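Local coordinates for protein putative tetR family transcription regulator (Shewanella loihica, PDB 3PPB) that probably binds DNA through an N-terminal helix-turn-helix motif and regulates transcription as a dimeric member of the TetR family, at residues G143-Y148 with L187-M192; A74-R79 with E87-A92; E67-I72 with L129-E134. All coordinates share one frame; numbering follows the deposited sequence.

Contact 1 of 3, residues G143-Y148 with L187-M192; sequences GELAEY and LFWNAM
Leu145 and Met192 bring their CA atoms to 5.5 Å, and one backbone bond ties the loop to helix 178-192: Ala146 N donates to Met192 O at 2.7 Å, with an N-H...O angle of 166°. The loop reaches this point just after Gly143, whose positive phi and two bonds back into helix 130-141 make a Schellman motif. CD2 of Leu145 rests over a face of Trp189, 4.0 Å from the centroid of the six-membered ring and 23° off the normal, a CH-pi contact; the same methyl lies 3.8 Å from CB of Met192, a selenomethionine. Trp189 CG stands opposite its backbone N (chi1 -175°), which swings the far rim of the indole, CH2, to 3.7 Å from Leu145 CD2, while the side chain also touches Leu82 and Ala86 of helix 82-99. With an alanine here, Leu145 CD2 would probably lose the ring face it lies on, and a gap would be likely to open beside Leu82. Beyond Ala146, whose CB sits over one face of the Tyr148 ring, a water takes a bond from Tyr148 OH at 2.7 Å and donates to Ala191 O at 2.6 Å. Tyr148 packs on Asn190, and Ala191 on Ala191, of the second subunit. Ala191 O and Met192 O are thus both satisfied by the loop, one through water and one directly, beside the dimer interface.

Contact 2 of 3, residues A74-R79 with E87-A92; sequences ASVSSR and EQLWFA
Val76 and Gln88 meet where the loop joining helices 53-74 and 82-99 of the TetR-type all-helical core folds back along the second of them; their CA atoms are 6.2 Å apart. Gln88 can be traced outward from the helix. Its CB touches Val76 CG2 at 3.7 Å. Beyond CG the chain is extended (chi2 180°), which carries the amide straight across to the loop backbone. There OE1 stops 3.8 Å from Ser77 N, and it is about as near to Val76 CA; NE2 lies 3.9 Å from Ser77 O. Both amide distances are too long for hydrogen bonds, so the amide borders the loop as a van der Waals neighbour, and no polar bond across the contact fixes its rotation. Val76 supplies the apolar side of the contact. With CG1 opposite its backbone N (chi1 173°), the valine turns CG2 to the helix, where that methyl sits between Gln88 CB and Leu89, 3.7 Å from Leu89 CG. Leu89 crosses the valine at about a right angle and goes on to touch Ile72 of helix 53-74 and Phe131 and Leu135 of helix 130-141. Ser78 OG, farther along the loop, bonds Asp85 OD2 near the start of helix 82-99. Ser75 OG is hydrogen-bonded to Ala71 O, one turn earlier, while its CB packs against Ala92 CB at 3.7 Å.

Contact 3 of 3, residues E67-I72 with L129-E134; sequences EFADAI and LGFIAE. With EDO (1,2-ethanediol), chain G; EDO (1,2-ethanediol), chain H.
Glu67 OE1 is gripped twice: O1 of one 1,2-ethanediol donates to it at 2.7 Å, and Lys103 NZ forms a salt bridge with it. The second carboxylate oxygen, Glu67 OE2, accepts from O2 of another 1,2-ethanediol at 2.9 Å, so both oxygens of this exposed acid are occupied; the diols probably come from the crystallisation liquor. The neighbouring residues turn to a wholly apolar contact with 129-134. Leu129 CD2 comes within 3.8 Å of Ala69 CB and also meets the edge of the Phe68 ring, its side chain crossing Phe68 at about a right angle. Ile72 CD1 reaches the Phe131 ring in its plane, 3.7 Å from CZ. CG of Phe131 is tucked between its own N and C (chi1 73°), which brings the ring rim, CZ, to Ile72, and Ile132 CG1 covers one ring face. Phe68 also meets Trp96 and Phe107 edge-to-face and touches Tyr161, an aromatic cluster with a tetraethylene glycol about 4 Å from the Phe68 side chain. Packing of the long helix 53-74, which follows the predicted DNA-binding motif, on the break at Leu129 between helices 118-128 and 130-141 is consistent with the core domain of the TetR fold.

Contact 3 and contact 1 are buried, whereas contact 2 lies at the surface. Helix 53-74 carries 67-72 and runs straight into the loop of contact 2. Contacts 2 and 3 touch through the same leucine of helix 82-99 and through Ala92, which packs on Ile72, so the 87-92 segment backs the junction between 67-72 and 129-134. Contacts 1 and 2 meet through Phe188 and the stacked Trp90, while contacts 1 and 3 stay about 7 Å apart at their nearest atoms. Helix 130-141 spans two sites, starting within contact 3 and running to the loop of contact 1. Across their segments contacts 2 and 3 have no hydrogen bonds; contact 1, beside the second subunit, adds a backbone bond and a water bridge to its apolar packing.

Contact 1 of 3, residues G143-Y148 with L187-M192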
# COMPACT_ATOMS: atom_id res chain seq x y z
N GLY A 143 1.13 -26.26 -13.23
CA GLY A 143 1.84 -26.73 -12.05
C GLY A 143 3.00 -25.86 -11.63
O GLY A 143 3.85 -26.32 -10.87
N GLU A 144 3.07 -24.59 -12.12
CA GLU A 144 4.12 -23.66 -11.73
C GLU A 144 3.72 -22.82 -10.52
O GLU A 144 4.59 -22.47 -9.74
CB GLU A 144 4.47 -22.69 -12.88
CG GLU A 144 5.21 -23.33 -14.04
CD GLU A 144 5.34 -22.39 -15.22
OE1 GLU A 144 4.39 -22.35 -16.04
OE2 GLU A 144 6.36 -21.68 -15.31
N LEU A 145 2.42 -22.47 -10.38
CA LEU A 145 1.95 -21.60 -9.30
C LEU A 145 1.09 -22.35 -8.29
O LEU A 145 0.33 -23.24 -8.65
CB LEU A 145 1.17 -20.38 -9.87
CG LEU A 145 1.92 -19.51 -10.89
CD1 LEU A 145 1.07 -18.34 -11.35
CD2 LEU A 145 3.28 -19.05 -10.35
N ALA A 146 1.24 -21.98 -7.02
CA ALA A 146 0.49 -22.55 -5.90
C ALA A 146 -1.01 -22.25 -6.04
O ALA A 146 -1.41 -21.26 -6.70
CB ALA A 146 1.01 -21.98 -4.59
N GLU A 147 -1.82 -23.10 -5.43
CA GLU A 147 -3.27 -22.97 -5.52
C GLU A 147 -3.84 -22.28 -4.29
O GLU A 147 -4.44 -22.94 -3.43
CB GLU A 147 -3.93 -24.33 -5.73
CG GLU A 147 -3.49 -24.96 -7.04
CD GLU A 147 -3.89 -26.39 -7.17
OE1 GLU A 147 -3.08 -27.25 -6.79
OE2 GLU A 147 -5.01 -26.64 -7.67
N TYR A 148 -3.67 -20.96 -4.22
CA TYR A 148 -4.27 -20.17 -3.14
C TYR A 148 -5.50 -19.47 -3.71
O TYR A 148 -5.59 -19.44 -4.94
CB TYR A 148 -3.26 -19.15 -2.57
CG TYR A 148 -1.89 -19.71 -2.25
CD1 TYR A 148 -1.74 -20.84 -1.45
CD2 TYR A 148 -0.74 -19.07 -2.70
CE1 TYR A 148 -0.47 -21.35 -1.14
CE2 TYR A 148 0.53 -19.55 -2.36
CZ TYR A 148 0.66 -20.70 -1.60
OH TYR A 148 1.91 -21.20 -1.31
N LEU A 187 11.22 -12.12 -5.10
CA LEU A 187 10.23 -12.00 -4.01
C LEU A 187 8.84 -12.14 -4.59
O LEU A 187 8.02 -12.83 -4.01
CB LEU A 187 10.36 -10.67 -3.25
CG LEU A 187 11.56 -10.56 -2.29
CD1 LEU A 187 11.99 -9.13 -2.13
CD2 LEU A 187 11.30 -11.20 -0.92
N PHE A 188 8.59 -11.54 -5.77
CA PHE A 188 7.29 -11.59 -6.45
C PHE A 188 6.93 -13.03 -6.90
O PHE A 188 5.85 -13.52 -6.55
CB PHE A 188 7.31 -10.63 -7.65
CG PHE A 188 6.07 -10.67 -8.51
CD1 PHE A 188 4.88 -10.11 -8.07
CD2 PHE A 188 6.11 -11.23 -9.78
CE1 PHE A 188 3.74 -10.12 -8.88
CE2 PHE A 188 4.96 -11.26 -10.58
CZ PHE A 188 3.79 -10.71 -10.13
N TRP A 189 7.81 -13.68 -7.68
CA TRP A 189 7.60 -15.02 -8.20
C TRP A 189 7.51 -16.06 -7.09
O TRP A 189 6.58 -16.88 -7.10
CB TRP A 189 8.72 -15.41 -9.19
CG TRP A 189 8.46 -16.74 -9.84
CD1 TRP A 189 9.06 -17.93 -9.55
CD2 TRP A 189 7.48 -17.02 -10.87
NE1 TRP A 189 8.53 -18.94 -10.34
CE2 TRP A 189 7.56 -18.41 -11.15
CE3 TRP A 189 6.55 -16.24 -11.58
CZ2 TRP A 189 6.74 -19.03 -12.11
CZ3 TRP A 189 5.75 -16.85 -12.54
CH2 TRP A 189 5.86 -18.23 -12.81
N ASN A 190 8.46 -16.05 -6.13
CA ASN A 190 8.52 -17.05 -5.06
C ASN A 190 7.33 -17.01 -4.12
O ASN A 190 7.00 -18.04 -3.52
CB ASN A 190 9.84 -16.97 -4.30
CG ASN A 190 10.98 -17.45 -5.15
OD1 ASN A 190 10.79 -18.06 -6.21
ND2 ASN A 190 12.20 -17.15 -4.75
N ALA A 191 6.65 -15.86 -4.00
CA ALA A 191 5.43 -15.82 -3.18
C ALA A 191 4.38 -16.75 -3.76
O ALA A 191 3.71 -17.45 -3.01
CB ALA A 191 4.86 -14.39 -3.12
N MSE A 192 4.26 -16.78 -5.10
CA MSE A 192 3.27 -17.53 -5.89
C MSE A 192 3.65 -18.94 -6.28
O MSE A 192 2.77 -19.76 -6.52
CB MSE A 192 3.02 -16.81 -7.23
CG MSE A 192 2.54 -15.38 -7.13
SE MSE A 192 1.90 -14.86 -8.88
CE MSE A 192 3.60 -14.66 -9.83
O HOH W 1 3.93 -20.07 -2.70

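Contact 2 of 3, residues A74-R79 with E87-A92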
# COMPACT_ATOMS: atom_id res chain seq x y z
N ALA A 74 1.58 -4.11 -23.71
CA ALA A 74 2.22 -3.76 -24.98
C ALA A 74 3.74 -4.05 -24.97
O ALA A 74 4.33 -4.19 -26.04
CB ALA A 74 1.97 -2.29 -25.30
N SER A 75 4.34 -4.15 -23.78
CA SER A 75 5.77 -4.41 -23.58
C SER A 75 6.11 -5.90 -23.63
O SER A 75 7.29 -6.27 -23.61
CB SER A 75 6.20 -3.86 -22.22
OG SER A 75 6.00 -2.45 -22.13
N VAL A 76 5.08 -6.75 -23.69
CA VAL A 76 5.24 -8.19 -23.63
C VAL A 76 4.78 -8.88 -24.90
O VAL A 76 3.60 -8.81 -25.26
CB VAL A 76 4.47 -8.74 -22.40
CG1 VAL A 76 4.46 -10.27 -22.36
CG2 VAL A 76 5.04 -8.17 -21.10
N SER A 77 5.71 -9.58 -25.54
CA SER A 77 5.42 -10.47 -26.65
C SER A 77 5.80 -11.87 -26.15
O SER A 77 6.98 -12.15 -25.94
CB SER A 77 6.15 -10.05 -27.92
OG SER A 77 5.47 -10.63 -29.03
N SER A 78 4.78 -12.68 -25.83
CA SER A 78 4.94 -14.01 -25.25
C SER A 78 5.58 -14.98 -26.20
O SER A 78 5.31 -14.97 -27.41
CB SER A 78 3.59 -14.56 -24.80
OG SER A 78 3.72 -15.88 -24.30
N ARG A 79 6.45 -15.84 -25.63
CA ARG A 79 7.08 -16.96 -26.32
C ARG A 79 6.48 -18.28 -25.80
O ARG A 79 6.87 -19.36 -26.25
CB ARG A 79 8.60 -16.92 -26.14
N GLU A 87 8.05 -12.23 -15.68
CA GLU A 87 9.26 -11.41 -15.51
C GLU A 87 9.19 -10.14 -16.35
O GLU A 87 9.46 -9.06 -15.82
CB GLU A 87 10.50 -12.23 -15.85
CG GLU A 87 11.80 -11.55 -15.47
CD GLU A 87 12.98 -12.43 -15.80
OE1 GLU A 87 13.06 -12.92 -16.96
OE2 GLU A 87 13.78 -12.71 -14.88
N GLN A 88 8.84 -10.26 -17.65
CA GLN A 88 8.67 -9.13 -18.57
C GLN A 88 7.58 -8.19 -18.04
O GLN A 88 7.76 -6.97 -18.10
CB GLN A 88 8.28 -9.59 -19.98
CG GLN A 88 9.31 -10.38 -20.78
CD GLN A 88 8.73 -10.75 -22.15
OE1 GLN A 88 8.56 -9.90 -23.04
NE2 GLN A 88 8.36 -12.02 -22.34
N LEU A 89 6.44 -8.74 -17.55
CA LEU A 89 5.34 -7.92 -17.05
C LEU A 89 5.75 -7.16 -15.79
O LEU A 89 5.43 -5.99 -15.65
CB LEU A 89 4.09 -8.75 -16.75
CG LEU A 89 3.23 -9.14 -17.97
CD1 LEU A 89 2.38 -10.31 -17.66
CD2 LEU A 89 2.36 -7.96 -18.46
N TRP A 90 6.47 -7.85 -14.88
CA TRP A 90 6.94 -7.26 -13.63
C TRP A 90 7.92 -6.11 -13.91
O TRP A 90 7.74 -5.02 -13.37
CB TRP A 90 7.61 -8.35 -12.80
CG TRP A 90 8.26 -7.86 -11.55
CD1 TRP A 90 9.59 -7.67 -11.33
CD2 TRP A 90 7.60 -7.44 -10.35
NE1 TRP A 90 9.80 -7.24 -10.04
CE2 TRP A 90 8.59 -7.08 -9.42
CE3 TRP A 90 6.24 -7.35 -9.96
CZ2 TRP A 90 8.29 -6.65 -8.13
CZ3 TRP A 90 5.95 -6.93 -8.67
CH2 TRP A 90 6.96 -6.60 -7.77
N PHE A 91 8.92 -6.33 -14.79
CA PHE A 91 9.88 -5.27 -15.06
C PHE A 91 9.26 -4.16 -15.93
O PHE A 91 9.64 -3.00 -15.74
CB PHE A 91 11.21 -5.81 -15.62
CG PHE A 91 11.99 -6.55 -14.55
CD1 PHE A 91 12.34 -5.92 -13.35
CD2 PHE A 91 12.37 -7.88 -14.73
CE1 PHE A 91 13.03 -6.62 -12.34
CE2 PHE A 91 13.10 -8.56 -13.74
CZ PHE A 91 13.42 -7.92 -12.55
N ALA A 92 8.25 -4.46 -16.77
CA ALA A 92 7.53 -3.41 -17.52
C ALA A 92 6.71 -2.54 -16.56
O ALA A 92 6.62 -1.33 -16.77
CB ALA A 92 6.59 -4.03 -18.55

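Contact 3 of 3, residues E67-I72 with L129-E134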
# COMPACT_ATOMS: atom_id res chain seq x y z
N GLU A 67 -4.12 3.01 -18.60
CA GLU A 67 -2.81 3.37 -19.16
C GLU A 67 -1.72 2.38 -18.72
O GLU A 67 -0.92 1.91 -19.54
CB GLU A 67 -2.41 4.78 -18.73
CG GLU A 67 -3.15 5.88 -19.45
CD GLU A 67 -2.79 7.25 -18.93
OE1 GLU A 67 -1.62 7.45 -18.54
OE2 GLU A 67 -3.69 8.13 -18.88
N PHE A 68 -1.69 2.07 -17.41
CA PHE A 68 -0.75 1.14 -16.81
C PHE A 68 -0.89 -0.26 -17.44
O PHE A 68 0.10 -0.85 -17.88
CB PHE A 68 -0.99 1.08 -15.30
CG PHE A 68 -0.20 0.04 -14.54
CD1 PHE A 68 1.15 0.24 -14.25
CD2 PHE A 68 -0.82 -1.12 -14.06
CE1 PHE A 68 1.86 -0.69 -13.50
CE2 PHE A 68 -0.10 -2.05 -13.32
CZ PHE A 68 1.23 -1.84 -13.04
N ALA A 69 -2.14 -0.77 -17.51
CA ALA A 69 -2.46 -2.08 -18.06
C ALA A 69 -2.03 -2.17 -19.52
O ALA A 69 -1.38 -3.14 -19.90
CB ALA A 69 -3.95 -2.36 -17.92
N ASP A 70 -2.34 -1.11 -20.31
CA ASP A 70 -1.99 -1.00 -21.73
C ASP A 70 -0.47 -1.01 -21.94
O ASP A 70 -0.00 -1.72 -22.82
CB ASP A 70 -2.59 0.28 -22.33
CG ASP A 70 -4.10 0.28 -22.55
OD1 ASP A 70 -4.75 -0.75 -22.27
OD2 ASP A 70 -4.63 1.31 -23.04
N ALA A 71 0.29 -0.25 -21.12
CA ALA A 71 1.76 -0.14 -21.23
C ALA A 71 2.46 -1.45 -20.92
O ALA A 71 3.35 -1.85 -21.69
CB ALA A 71 2.28 0.95 -20.30
N ILE A 72 2.07 -2.13 -19.83
CA ILE A 72 2.75 -3.36 -19.44
C ILE A 72 2.42 -4.51 -20.41
O ILE A 72 3.32 -5.29 -20.74
CB ILE A 72 2.53 -3.73 -17.94
CG1 ILE A 72 1.09 -4.17 -17.62
CG2 ILE A 72 2.97 -2.55 -17.06
CD1 ILE A 72 0.92 -4.79 -16.21
N LEU A 129 -7.43 -5.08 -15.13
CA LEU A 129 -6.31 -5.98 -14.87
C LEU A 129 -6.75 -7.44 -14.75
O LEU A 129 -6.08 -8.25 -14.11
CB LEU A 129 -5.53 -5.50 -13.64
CG LEU A 129 -4.90 -4.09 -13.81
CD1 LEU A 129 -4.68 -3.44 -12.49
CD2 LEU A 129 -3.60 -4.14 -14.62
N GLY A 130 -7.85 -7.78 -15.45
CA GLY A 130 -8.40 -9.13 -15.50
C GLY A 130 -7.42 -10.17 -16.02
O GLY A 130 -7.49 -11.35 -15.64
N PHE A 131 -6.49 -9.75 -16.91
CA PHE A 131 -5.50 -10.65 -17.51
C PHE A 131 -4.56 -11.23 -16.44
O PHE A 131 -3.98 -12.29 -16.68
CB PHE A 131 -4.69 -9.94 -18.62
CG PHE A 131 -3.68 -8.92 -18.14
CD1 PHE A 131 -4.04 -7.59 -17.97
CD2 PHE A 131 -2.37 -9.30 -17.84
CE1 PHE A 131 -3.12 -6.66 -17.50
CE2 PHE A 131 -1.45 -8.36 -17.36
CZ PHE A 131 -1.83 -7.05 -17.20
N ILE A 132 -4.39 -10.52 -15.29
CA ILE A 132 -3.49 -10.98 -14.22
C ILE A 132 -4.01 -12.28 -13.63
O ILE A 132 -3.24 -13.24 -13.53
CB ILE A 132 -3.22 -9.91 -13.13
CG1 ILE A 132 -2.40 -8.73 -13.71
CG2 ILE A 132 -2.48 -10.53 -11.93
CD1 ILE A 132 -2.23 -7.51 -12.75
N ALA A 133 -5.31 -12.33 -13.28
CA ALA A 133 -5.93 -13.55 -12.75
C ALA A 133 -5.89 -14.68 -13.81
O ALA A 133 -5.73 -15.83 -13.43
CB ALA A 133 -7.38 -13.28 -12.34
N GLU A 134 -5.98 -14.34 -15.12
CA GLU A 134 -5.92 -15.35 -16.17
C GLU A 134 -4.52 -15.98 -16.23
O GLU A 134 -4.41 -17.20 -16.37
CB GLU A 134 -6.35 -14.78 -17.52
CG GLU A 134 -6.40 -15.81 -18.66
CD GLU A 134 -7.08 -17.15 -18.41
OE1 GLU A 134 -8.14 -17.18 -17.72
OE2 GLU A 134 -6.58 -18.17 -18.93
C1 EDO G . 1.71 6.10 -19.88
O1 EDO G . 0.75 6.28 -18.83
C2 EDO G . 1.43 4.76 -20.57
O2 EDO G . 2.45 4.50 -21.54
C1 EDO H . -4.38 12.52 -16.75
O1 EDO H . -3.04 12.39 -17.24
C2 EDO H . -5.27 11.48 -17.42
O2 EDO H . -4.78 10.17 -17.11